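Local coordinates for uncharacterized protein PSPTO_0244 (Pseudomonas syringae pv. tomato, PDB 3MYX) that is of unknown function but belongs to the cupin superfamily and may be related to (S)-ureidoglycine aminohydrolases, at residues P64-L69 / S165-G170. Numbering follows the deposited sequence.
Sequences PYTEML and STLRIG. With EDO (1,2-ethanediol), chain E.
Met68 and Ile169 meet side by side, their side chains overlapping antiparallel, each passing alongside the other, and show how two beta-sheets can join through side chains without sharing a backbone hydrogen bond. In the conformer described here, one of two deposited, the selenium and terminal CE of Met68, a selenomethionine, both rest against the CG2 branch of Ile169, with CE 3.9 Å from CG2. The other branch of Ile169 reaches back along the Met68 side chain until its CD1 lies 4.1 Å from Met68 CB. Full extension of Met68 in this conformer (chi1 176°, chi2 -172°) carries its selenium across the gap. Two residues earlier, Thr66 offers its methyl to Leu167: Thr66 CG2 is 3.9 Å from Leu167 CD1. Chi1 of -56° sets OG1 beside the backbone N, where it meets Asp162, and turns the CG2 methyl, anti to that N, to the leucine.

The polar fringe is organised by that aspartate. Asp162 OD2 is hydrogen-bonded to both Thr66 OG1 and Ser165 OG, bridging two hydroxyls that stand too far apart to bond directly. Ser165 OG also accepts from Leu167 N at 3.0 Å, an ST turn that shapes the chain just ahead of strand 168-174. On this loop a 1,2-ethanediol, probably a crystallisation additive, takes a hydrogen bond from Thr166 N to its O1 (2.9 Å) and gives one from its O2 to Thr166 OG1.

Farther out, Ala236 touches both Met68 and Ile169. The buried apolar seam joins two antiparallel sheets, one built mainly from the N-terminal and one mainly from the C-terminal half of the chain, consistent with a bicupin arrangement.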
ATOM      1  N   PRO A  64       9.836  10.068 -10.002  1.00  6.13           N
ATOM      2  CA  PRO A  64      11.088   9.327  -9.850  1.00  6.17           C
ATOM      3  C   PRO A  64      10.913   7.889  -9.373  1.00  6.35           C
ATOM      4  O   PRO A  64      11.872   7.123  -9.399  1.00  6.40           O
ATOM      5  CB  PRO A  64      11.828  10.130  -8.792  1.00  6.15           C
ATOM      6  CG  PRO A  64      10.746  10.759  -7.989  1.00  7.35           C
ATOM      7  CD  PRO A  64       9.719  11.132  -8.992  1.00  7.02           C
ATOM      8  N   TYR A  65       9.716   7.554  -8.900  1.00  5.48           N
ATOM      9  CA  TYR A  65       9.427   6.272  -8.294  1.00  5.06           C
ATOM     10  C   TYR A  65       8.221   5.647  -8.982  1.00  5.02           C
ATOM     11  O   TYR A  65       7.471   6.331  -9.669  1.00  5.79           O
ATOM     12  CB  TYR A  65       9.064   6.468  -6.824  1.00  5.87           C
ATOM     13  CG  TYR A  65       9.965   7.381  -6.004  1.00  5.11           C
ATOM     14  CD1 TYR A  65      11.346   7.400  -6.184  1.00  5.89           C
ATOM     15  CD2 TYR A  65       9.433   8.183  -5.004  1.00  5.47           C
ATOM     16  CE1 TYR A  65      12.167   8.219  -5.414  1.00  6.43           C
ATOM     17  CE2 TYR A  65      10.245   8.988  -4.235  1.00  5.92           C
ATOM     18  CZ  TYR A  65      11.605   8.986  -4.429  1.00  5.78           C
ATOM     19  OH  TYR A  65      12.384   9.803  -3.655  1.00  6.80           O
ATOM     20  N   THR A  66       7.997   4.357  -8.746  1.00  5.60           N
ATOM     21  CA  THR A  66       6.649   3.794  -8.897  1.00  5.10           C
ATOM     22  C   THR A  66       5.992   3.972  -7.543  1.00  5.90           C
ATOM     23  O   THR A  66       6.524   3.530  -6.554  1.00  6.63           O
ATOM     24  CB  THR A  66       6.664   2.321  -9.273  1.00  5.93           C
ATOM     25  OG1 THR A  66       7.439   2.163 -10.468  1.00  7.64           O
ATOM     26  CG2 THR A  66       5.251   1.806  -9.476  1.00  7.17           C
ATOM     27  N   GLU A  67       4.843   4.628  -7.490  1.00  5.14           N
ATOM     28  CA  GLU A  67       4.229   4.962  -6.196  1.00  5.59           C
ATOM     29  C   GLU A  67       2.715   4.774  -6.196  1.00  5.66           C
ATOM     30  O   GLU A  67       2.008   5.273  -7.062  1.00  7.48           O
ATOM     31  CB  GLU A  67       4.616   6.381  -5.756  1.00  6.57           C
ATOM     32  CG  GLU A  67       4.146   6.723  -4.342  1.00  6.45           C
ATOM     33  CD  GLU A  67       4.813   7.966  -3.739  1.00  7.52           C
ATOM     34  OE1 GLU A  67       5.830   8.484  -4.275  1.00  7.98           O
ATOM     35  OE2 GLU A  67       4.331   8.369  -2.659  1.00  8.37           O
HETATM   36  N   MSE A  68       2.246   4.032  -5.197  1.00  6.08           N
HETATM   37  CA  MSE A  68       0.826   3.815  -4.952  0.50  7.18           C
HETATM   38  C   MSE A  68       0.372   4.733  -3.850  1.00  7.04           C
HETATM   39  O   MSE A  68       1.045   4.858  -2.818  1.00  8.17           O
HETATM   40  CB  MSE A  68       0.577   2.389  -4.492  0.50  8.33           C
HETATM   41  CG  MSE A  68      -0.875   2.134  -4.137  0.50  8.13           C
HETATM   42 SE   MSE A  68      -0.979   0.416  -3.349  0.38  9.06          SE
HETATM   43  CE  MSE A  68      -2.869   0.147  -3.453  0.50  7.97           C
ATOM     44  N   LEU A  69      -0.785   5.358  -4.064  1.00  6.76           N
ATOM     45  CA  LEU A  69      -1.438   6.257  -3.092  1.00  7.33           C
ATOM     46  C   LEU A  69      -2.772   5.661  -2.675  1.00  7.15           C
ATOM     47  O   LEU A  69      -3.515   5.194  -3.518  1.00  7.04           O
ATOM     48  CB  LEU A  69      -1.764   7.637  -3.730  1.00  8.68           C
ATOM     49  CG  LEU A  69      -0.654   8.565  -4.233  1.00  9.95           C
ATOM     50  CD1 LEU A  69      -0.056   8.049  -5.543  1.00 12.58           C
ATOM     51  CD2 LEU A  69      -1.175   9.981  -4.376  1.00 12.47           C
ATOM     52  N   SER A 165       9.789  -2.260 -11.487  1.00  6.92           N
ATOM     53  CA  SER A 165       9.960  -2.883 -10.178  1.00  6.93           C
ATOM     54  C   SER A 165       9.200  -4.191 -10.234  1.00  6.94           C
ATOM     55  O   SER A 165       8.521  -4.471 -11.228  1.00  6.93           O
ATOM     56  CB  SER A 165       9.376  -2.004  -9.079  1.00  7.93           C
ATOM     57  OG  SER A 165       7.956  -2.033  -9.095  1.00  7.41           O
ATOM     58  N   THR A 166       9.265  -4.968  -9.160  1.00  6.58           N
ATOM     59  CA  THR A 166       8.446  -6.171  -9.042  1.00  7.46           C
ATOM     60  C   THR A 166       7.063  -5.909  -8.440  1.00  6.73           C
ATOM     61  O   THR A 166       6.325  -6.855  -8.171  1.00  8.46           O
ATOM     62  CB  THR A 166       9.167  -7.253  -8.239  1.00  8.49           C
ATOM     63  OG1 THR A 166       9.361  -6.795  -6.903  1.00 10.68           O
ATOM     64  CG2 THR A 166      10.518  -7.610  -8.866  1.00 11.20           C
ATOM     65  N   LEU A 167       6.682  -4.651  -8.255  1.00  6.38           N
ATOM     66  CA  LEU A 167       5.368  -4.349  -7.693  1.00  6.26           C
ATOM     67  C   LEU A 167       4.235  -4.905  -8.520  1.00  6.17           C
ATOM     68  O   LEU A 167       4.214  -4.755  -9.755  1.00  6.27           O
ATOM     69  CB  LEU A 167       5.183  -2.845  -7.526  1.00  6.79           C
ATOM     70  CG  LEU A 167       5.923  -2.197  -6.370  1.00  6.82           C
ATOM     71  CD1 LEU A 167       5.866  -0.661  -6.517  1.00  8.52           C
ATOM     72  CD2 LEU A 167       5.349  -2.637  -5.032  1.00  9.21           C
ATOM     73  N   ARG A 168       3.310  -5.563  -7.830  1.00  5.98           N
ATOM     74  CA  ARG A 168       2.012  -5.928  -8.364  1.00  6.86           C
ATOM     75  C   ARG A 168       1.009  -5.293  -7.411  1.00  6.29           C
ATOM     76  O   ARG A 168       1.111  -5.438  -6.183  1.00  6.70           O
ATOM     77  CB  ARG A 168       1.840  -7.449  -8.402  1.00  9.87           C
ATOM     78  CG  ARG A 168       2.605  -8.154  -9.499  1.00 15.62           C
ATOM     79  CD  ARG A 168       2.239  -9.633  -9.508  1.00 21.86           C
ATOM     80  NE  ARG A 168       2.670 -10.338  -8.295  1.00 28.11           N
ATOM     81  CZ  ARG A 168       1.878 -10.804  -7.314  1.00 29.91           C
ATOM     82  NH1 ARG A 168       0.543 -10.667  -7.324  1.00 30.60           N
ATOM     83  NH2 ARG A 168       2.442 -11.434  -6.293  1.00 32.10           N
ATOM     84  N   ILE A 169       0.056  -4.574  -7.988  1.00  6.20           N
ATOM     85  CA  ILE A 169      -0.884  -3.744  -7.233  1.00  5.55           C
ATOM     86  C   ILE A 169      -2.300  -4.037  -7.695  1.00  5.90           C
ATOM     87  O   ILE A 169      -2.569  -4.130  -8.890  1.00  7.35           O
ATOM     88  CB  ILE A 169      -0.540  -2.256  -7.407  1.00  7.16           C
ATOM     89  CG1 ILE A 169       0.851  -1.975  -6.819  1.00  7.56           C
ATOM     90  CG2 ILE A 169      -1.611  -1.386  -6.765  1.00  9.13           C
ATOM     91  CD1 ILE A 169       1.424  -0.594  -7.139  1.00 10.15           C
ATOM     92  N   GLY A 170      -3.206  -4.239  -6.748  1.00  5.48           N
ATOM     93  CA  GLY A 170      -4.548  -4.585  -7.129  1.00  5.20           C
ATOM     94  C   GLY A 170      -5.475  -4.759  -5.957  1.00  4.66           C
ATOM     95  O   GLY A 170      -5.285  -4.141  -4.908  1.00  5.29           O
TER
HETATM   96  C1  EDO E 240      10.989  -3.906  -5.952  1.00 22.10           C
HETATM   97  O1  EDO E 240      11.376  -4.123  -7.321  1.00 15.83           O
HETATM   98  C2  EDO E 240      11.812  -4.804  -5.032  1.00 24.79           C
HETATM   99  O2  EDO E 240      11.736  -6.172  -5.463  1.00 29.34           O